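Local coordinates for uncharacterized protein (Candida albicans, PDB 5K04), which probably serves as the non-catalytic, auxiliary subunit of the NatB N-terminal acetyltransferase complex, wrapping around its partner subunit NAT3, at residues Tyr367-Val372 against Lys406-Leu411. Sequence-based numbering, arbitrary orientation.
Sequences YDSNPV and KYNYKL. With COA (coenzyme A), chain D.
Tyr-367 and Tyr-407 form an offset stack here, yet no direct hydrogen bond joins 367-372 to 406-411; a water bridges Asp-368 O and Tyr-407 N. The ring centroids lie 4.8 Å apart with the planes tilted by 30°, and only the CD1-CE1 side of Tyr-367 reaches over one face of Tyr-407, near its rim, with CD1 3.6 Å from CE2 of Tyr-407. Lys-406 CB covers the opposite face of the Tyr-407 ring. The water accepts from Tyr-407 N (3.0 Å) and donates to Asp-368 O (3.2 Å). Further along, the Ser-369 hydroxyl rests against Asn-408, OG lying 3.5 Å from its CA. Both loops lead into helices of this all-helical, TPR-like subunit, and Asn-408 is the N-cap of helix 409-419. With CG anti to the backbone N (chi1 -173°), its OD1 accepts from Leu-411 N at 3.2 Å, the donor sitting well above the carbonyl plane. Asn-370 makes a similar capping bond ahead of the turn into helix 372-383, its OD1 accepting from Val-372 N. Asp-405, just ahead of Lys-406, adds a direct link, its OD2 accepting from both Asn-370 N and Asn-408 ND2. The stacked tyrosines face the catalytic subunit: Leu-23 of the NAT3 chain packs on Tyr-367 and Pro-22 of that chain on Tyr-407. The Asp-368 side chain leaves the backbone away from 406-411; its OD2 approaches N6A of coenzyme A at 2.5 Å, a doubtfully short hydrogen bond, while OD1 forms a salt bridge with Arg-85 of the NAT3 chain.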
ATOM      1  N   TYR A 367      -5.070 -16.041  20.516  1.00 59.06           N
ATOM      2  CA  TYR A 367      -4.818 -15.036  19.491  1.00 52.09           C
ATOM      3  C   TYR A 367      -6.085 -14.615  18.746  1.00 49.03           C
ATOM      4  O   TYR A 367      -5.997 -13.897  17.742  1.00 39.87           O
ATOM      5  CB  TYR A 367      -3.752 -15.554  18.520  1.00 51.22           C
ATOM      6  CG  TYR A 367      -2.378 -15.660  19.153  1.00 53.78           C
ATOM      7  CD1 TYR A 367      -1.570 -14.533  19.303  1.00 51.67           C
ATOM      8  CD2 TYR A 367      -1.888 -16.883  19.610  1.00 59.39           C
ATOM      9  CE1 TYR A 367      -0.304 -14.625  19.896  1.00 55.41           C
ATOM     10  CE2 TYR A 367      -0.630 -16.983  20.202  1.00 60.83           C
ATOM     11  CZ  TYR A 367       0.158 -15.850  20.344  1.00 55.94           C
ATOM     12  OH  TYR A 367       1.401 -15.946  20.922  1.00 51.75           O
ATOM     13  N   ASP A 368      -7.253 -15.046  19.213  1.00 54.23           N
ATOM     14  CA  ASP A 368      -8.523 -14.581  18.681  1.00 58.03           C
ATOM     15  C   ASP A 368      -8.957 -13.302  19.383  1.00 53.78           C
ATOM     16  O   ASP A 368      -8.686 -13.095  20.566  1.00 45.43           O
ATOM     17  CB  ASP A 368      -9.605 -15.651  18.850  1.00 57.10           C
ATOM     18  CG  ASP A 368      -9.605 -16.673  17.719  1.00 52.15           C
ATOM     19  OD1 ASP A 368      -9.356 -16.309  16.538  1.00 39.76           O
ATOM     20  OD2 ASP A 368      -9.880 -17.840  18.022  1.00 46.70           O
ATOM     21  N   SER A 369      -9.627 -12.433  18.637  1.00 55.03           N
ATOM     22  CA  SER A 369     -10.257 -11.285  19.265  1.00 45.13           C
ATOM     23  C   SER A 369     -11.571 -11.708  19.925  1.00 49.58           C
ATOM     24  O   SER A 369     -12.170 -12.734  19.586  1.00 39.30           O
ATOM     25  CB  SER A 369     -10.493 -10.171  18.250  1.00 38.52           C
ATOM     26  OG  SER A 369      -9.275  -9.558  17.846  1.00 38.30           O
ATOM     27  N   ASN A 370     -11.991 -10.924  20.911  1.00 51.98           N
ATOM     28  CA  ASN A 370     -13.252 -11.179  21.590  1.00 44.89           C
ATOM     29  C   ASN A 370     -14.383 -10.523  20.811  1.00 51.04           C
ATOM     30  O   ASN A 370     -14.405  -9.291  20.690  1.00 39.46           O
ATOM     31  CB  ASN A 370     -13.220 -10.631  22.994  1.00 42.68           C
ATOM     32  CG  ASN A 370     -14.481 -10.954  23.769  1.00 47.31           C
ATOM     33  OD1 ASN A 370     -15.490 -11.355  23.200  1.00 37.15           O
ATOM     34  ND2 ASN A 370     -14.418 -10.790  25.090  1.00 54.31           N
ATOM     35  N   PRO A 371     -15.345 -11.290  20.303  1.00 51.14           N
ATOM     36  CA  PRO A 371     -16.401 -10.685  19.479  1.00 45.42           C
ATOM     37  C   PRO A 371     -17.193  -9.587  20.185  1.00 42.03           C
ATOM     38  O   PRO A 371     -17.819  -8.773  19.498  1.00 31.72           O
ATOM     39  CB  PRO A 371     -17.293 -11.881  19.116  1.00 42.77           C
ATOM     40  CG  PRO A 371     -16.421 -13.084  19.305  1.00 43.00           C
ATOM     41  CD  PRO A 371     -15.512 -12.749  20.447  1.00 39.64           C
ATOM     42  N   VAL A 372     -17.184  -9.527  21.527  1.00 47.52           N
ATOM     43  CA  VAL A 372     -17.883  -8.445  22.231  1.00 54.29           C
ATOM     44  C   VAL A 372     -17.358  -7.084  21.813  1.00 47.83           C
ATOM     45  O   VAL A 372     -18.080  -6.080  21.875  1.00 31.42           O
ATOM     46  CB  VAL A 372     -17.746  -8.590  23.754  1.00 59.27           C
ATOM     47  CG1 VAL A 372     -18.763  -7.722  24.431  1.00 61.91           C
ATOM     48  CG2 VAL A 372     -17.949  -9.984  24.152  1.00 77.15           C
ATOM     49  N   LYS A 406      -5.895  -8.585  23.719  1.00 49.84           N
ATOM     50  CA  LYS A 406      -4.575  -7.964  23.580  1.00 47.94           C
ATOM     51  C   LYS A 406      -4.115  -7.788  22.141  1.00 42.82           C
ATOM     52  O   LYS A 406      -3.197  -6.996  21.899  1.00 36.16           O
ATOM     53  CB  LYS A 406      -3.515  -8.794  24.308  1.00 62.30           C
ATOM     54  CG  LYS A 406      -3.699  -8.939  25.807  1.00 79.75           C
ATOM     55  CD  LYS A 406      -3.586 -10.397  26.254  1.00 90.23           C
ATOM     56  CE  LYS A 406      -2.410 -11.107  25.598  1.00 94.95           C
ATOM     57  NZ  LYS A 406      -1.098 -10.478  25.920  1.00100.69           N
ATOM     58  N   TYR A 407      -4.671  -8.540  21.186  1.00 49.11           N
ATOM     59  CA  TYR A 407      -4.242  -8.444  19.791  1.00 47.72           C
ATOM     60  C   TYR A 407      -5.341  -7.894  18.887  1.00 43.66           C
ATOM     61  O   TYR A 407      -5.256  -8.028  17.661  1.00 28.72           O
ATOM     62  CB  TYR A 407      -3.765  -9.808  19.281  1.00 50.59           C
ATOM     63  CG  TYR A 407      -2.811 -10.527  20.229  1.00 49.98           C
ATOM     64  CD1 TYR A 407      -1.490 -10.123  20.355  1.00 46.62           C
ATOM     65  CD2 TYR A 407      -3.246 -11.590  21.018  1.00 49.47           C
ATOM     66  CE1 TYR A 407      -0.615 -10.761  21.236  1.00 52.41           C
ATOM     67  CE2 TYR A 407      -2.384 -12.238  21.901  1.00 52.58           C
ATOM     68  CZ  TYR A 407      -1.063 -11.816  22.001  1.00 50.64           C
ATOM     69  OH  TYR A 407      -0.200 -12.440  22.863  1.00 40.23           O
ATOM     70  N   ASN A 408      -6.379  -7.282  19.464  1.00 47.45           N
ATOM     71  CA  ASN A 408      -7.441  -6.708  18.652  1.00 41.30           C
ATOM     72  C   ASN A 408      -6.897  -5.475  17.956  1.00 39.37           C
ATOM     73  O   ASN A 408      -6.686  -4.436  18.585  1.00 34.17           O
ATOM     74  CB  ASN A 408      -8.655  -6.367  19.501  1.00 46.03           C
ATOM     75  CG  ASN A 408      -9.849  -5.933  18.656  1.00 40.59           C
ATOM     76  OD1 ASN A 408      -9.707  -5.202  17.669  1.00 40.53           O
ATOM     77  ND2 ASN A 408     -11.030  -6.402  19.033  1.00 54.27           N
ATOM     78  N   TYR A 409      -6.665  -5.597  16.649  1.00 43.37           N
ATOM     79  CA  TYR A 409      -5.994  -4.533  15.920  1.00 42.84           C
ATOM     80  C   TYR A 409      -6.900  -3.321  15.733  1.00 40.77           C
ATOM     81  O   TYR A 409      -6.415  -2.183  15.749  1.00 38.69           O
ATOM     82  CB  TYR A 409      -5.476  -5.065  14.577  1.00 36.65           C
ATOM     83  CG  TYR A 409      -6.527  -5.352  13.527  1.00 35.90           C
ATOM     84  CD1 TYR A 409      -7.097  -4.327  12.780  1.00 39.60           C
ATOM     85  CD2 TYR A 409      -6.934  -6.650  13.253  1.00 38.39           C
ATOM     86  CE1 TYR A 409      -8.057  -4.583  11.804  1.00 45.79           C
ATOM     87  CE2 TYR A 409      -7.917  -6.914  12.275  1.00 39.24           C
ATOM     88  CZ  TYR A 409      -8.471  -5.882  11.561  1.00 44.21           C
ATOM     89  OH  TYR A 409      -9.416  -6.132  10.580  1.00 43.67           O
ATOM     90  N   LYS A 410      -8.210  -3.528  15.562  1.00 40.75           N
ATOM     91  CA  LYS A 410      -9.087  -2.379  15.368  1.00 37.14           C
ATOM     92  C   LYS A 410      -9.055  -1.470  16.586  1.00 37.76           C
ATOM     93  O   LYS A 410      -9.003  -0.244  16.452  1.00 29.81           O
ATOM     94  CB  LYS A 410     -10.519  -2.825  15.056  1.00 35.52           C
ATOM     95  CG  LYS A 410     -10.665  -3.432  13.660  1.00 33.81           C
ATOM     96  CD  LYS A 410     -12.092  -3.356  13.148  1.00 34.56           C
ATOM     97  CE  LYS A 410     -13.045  -4.188  13.952  1.00 36.23           C
ATOM     98  NZ  LYS A 410     -12.735  -5.619  13.872  1.00 45.22           N
ATOM     99  N   LEU A 411      -9.066  -2.055  17.783  1.00 44.19           N
ATOM    100  CA  LEU A 411      -8.971  -1.243  18.990  1.00 43.42           C
ATOM    101  C   LEU A 411      -7.643  -0.511  19.035  1.00 40.40           C
ATOM    102  O   LEU A 411      -7.580   0.645  19.476  1.00 29.13           O
ATOM    103  CB  LEU A 411      -9.147  -2.106  20.248  1.00 36.66           C
ATOM    104  CG  LEU A 411     -10.422  -2.940  20.443  1.00 44.21           C
ATOM    105  CD1 LEU A 411     -10.348  -3.784  21.749  1.00 37.96           C
ATOM    106  CD2 LEU A 411     -11.669  -2.069  20.443  1.00 44.40           C
TER
HETATM  107  N1A COA D 202     -10.684 -22.196  18.225  1.00 77.18           N
HETATM  108  C2A COA D 202     -10.950 -23.642  18.506  1.00 82.88           C
HETATM  109  N3A COA D 202     -10.934 -24.419  17.198  1.00 91.95           N
HETATM  110  C4A COA D 202     -10.787 -23.872  15.832  1.00 83.89           C
HETATM  111  C5A COA D 202     -10.615 -22.288  15.590  1.00 83.93           C
HETATM  112  C6A COA D 202     -10.507 -21.440  16.919  1.00 79.97           C
HETATM  113  N6A COA D 202     -10.228 -20.043  16.948  1.00 84.72           N
HETATM  114  N7A COA D 202     -10.314 -21.971  14.099  1.00 88.51           N
HETATM  115  C8A COA D 202     -10.216 -23.275  13.228  1.00 83.02           C
HETATM  116  N9A COA D 202     -10.478 -24.348  14.437  1.00 72.76           N
HETATM  117  C1B COA D 202     -10.259 -25.914  14.057  1.00 66.11           C
HETATM  118  C2B COA D 202     -11.351 -26.902  14.573  1.00 63.07           C
HETATM  119  O2B COA D 202     -11.191 -27.927  15.557  1.00 59.37           O
HETATM  120  C3B COA D 202     -12.101 -26.882  13.261  1.00 55.30           C
HETATM  121  O3B COA D 202     -13.344 -27.461  12.848  1.00 40.88           O
HETATM  122  P3B COA D 202     -14.959 -27.332  13.058  1.00 29.07           P
HETATM  123  O7A COA D 202     -15.526 -26.929  11.708  1.00 36.21           O
HETATM  124  O8A COA D 202     -15.401 -28.759  13.406  1.00 40.27           O
HETATM  125  O9A COA D 202     -15.168 -26.296  14.138  1.00 25.88           O
HETATM  126  C4B COA D 202     -11.021 -26.414  12.145  1.00 46.32           C
HETATM  127  O4B COA D 202      -9.706 -25.991  12.694  1.00 55.68           O
HETATM  128  C5B COA D 202     -11.528 -25.871  10.754  1.00 46.73           C
HETATM  129  O5B COA D 202     -12.132 -24.585  10.587  1.00 28.45           O
HETATM  130  P1A COA D 202     -12.417 -23.429   9.495  1.00  8.41           P
HETATM  131  O1A COA D 202     -12.056 -23.983   8.167  1.00 14.90           O
HETATM  132  O2A COA D 202     -13.840 -22.980   9.642  1.00 22.31           O
HETATM  133  O3A COA D 202     -11.450 -22.275   9.921  1.00 15.92           O
HETATM  134  P2A COA D 202     -11.235 -20.686   9.752  1.00 11.63           P
HETATM  135  O4A COA D 202     -11.881 -20.026  10.935  1.00 24.89           O
HETATM  136  O5A COA D 202     -11.655 -20.279   8.426  1.00 15.74           O
HETATM  137  O6A COA D 202      -9.643 -20.593   9.955  1.00 16.65           O
HETATM  138  CBP COA D 202      -7.189 -20.290  10.935  1.00 47.53           C
HETATM  139  CCP COA D 202      -8.594 -21.184  10.734  1.00 30.50           C
HETATM  140  CDP COA D 202      -6.123 -21.088  11.964  1.00 39.07           C
HETATM  141  CEP COA D 202      -6.480 -19.991   9.426  1.00 39.86           C
HETATM  142  CAP COA D 202      -7.630 -18.766  11.645  1.00 44.20           C
HETATM  143  OAP COA D 202      -8.620 -18.788  12.646  1.00 30.73           O
HETATM  144  C9P COA D 202      -6.506 -17.623  11.477  1.00 50.73           C
HETATM  145  O9P COA D 202      -5.572 -17.341  12.424  1.00 50.86           O
HETATM  146  N8P COA D 202      -6.124 -17.287  10.043  1.00 47.18           N
HETATM  147  C7P COA D 202      -4.632 -17.035   9.601  1.00 57.70           C
HETATM  148  C6P COA D 202      -3.512 -17.212  10.692  1.00 64.99           C
HETATM  149  C5P COA D 202      -3.029 -18.654  11.309  1.00 62.58           C
HETATM  150  O5P COA D 202      -3.049 -18.942  12.616  1.00 67.23           O
HETATM  151  N4P COA D 202      -2.664 -19.684  10.315  1.00 75.74           N
HETATM  152  C3P COA D 202      -2.968 -20.932   9.649  1.00 68.80           C
HETATM  153  C2P COA D 202      -3.370 -22.297  10.181  1.00 49.12           C
HETATM  154  S1P COA D 202      -2.288 -23.365  11.082  1.00 21.15           S
HETATM  155  O   HOH W   1      -6.922 -10.577  21.333  1.00 31.16           O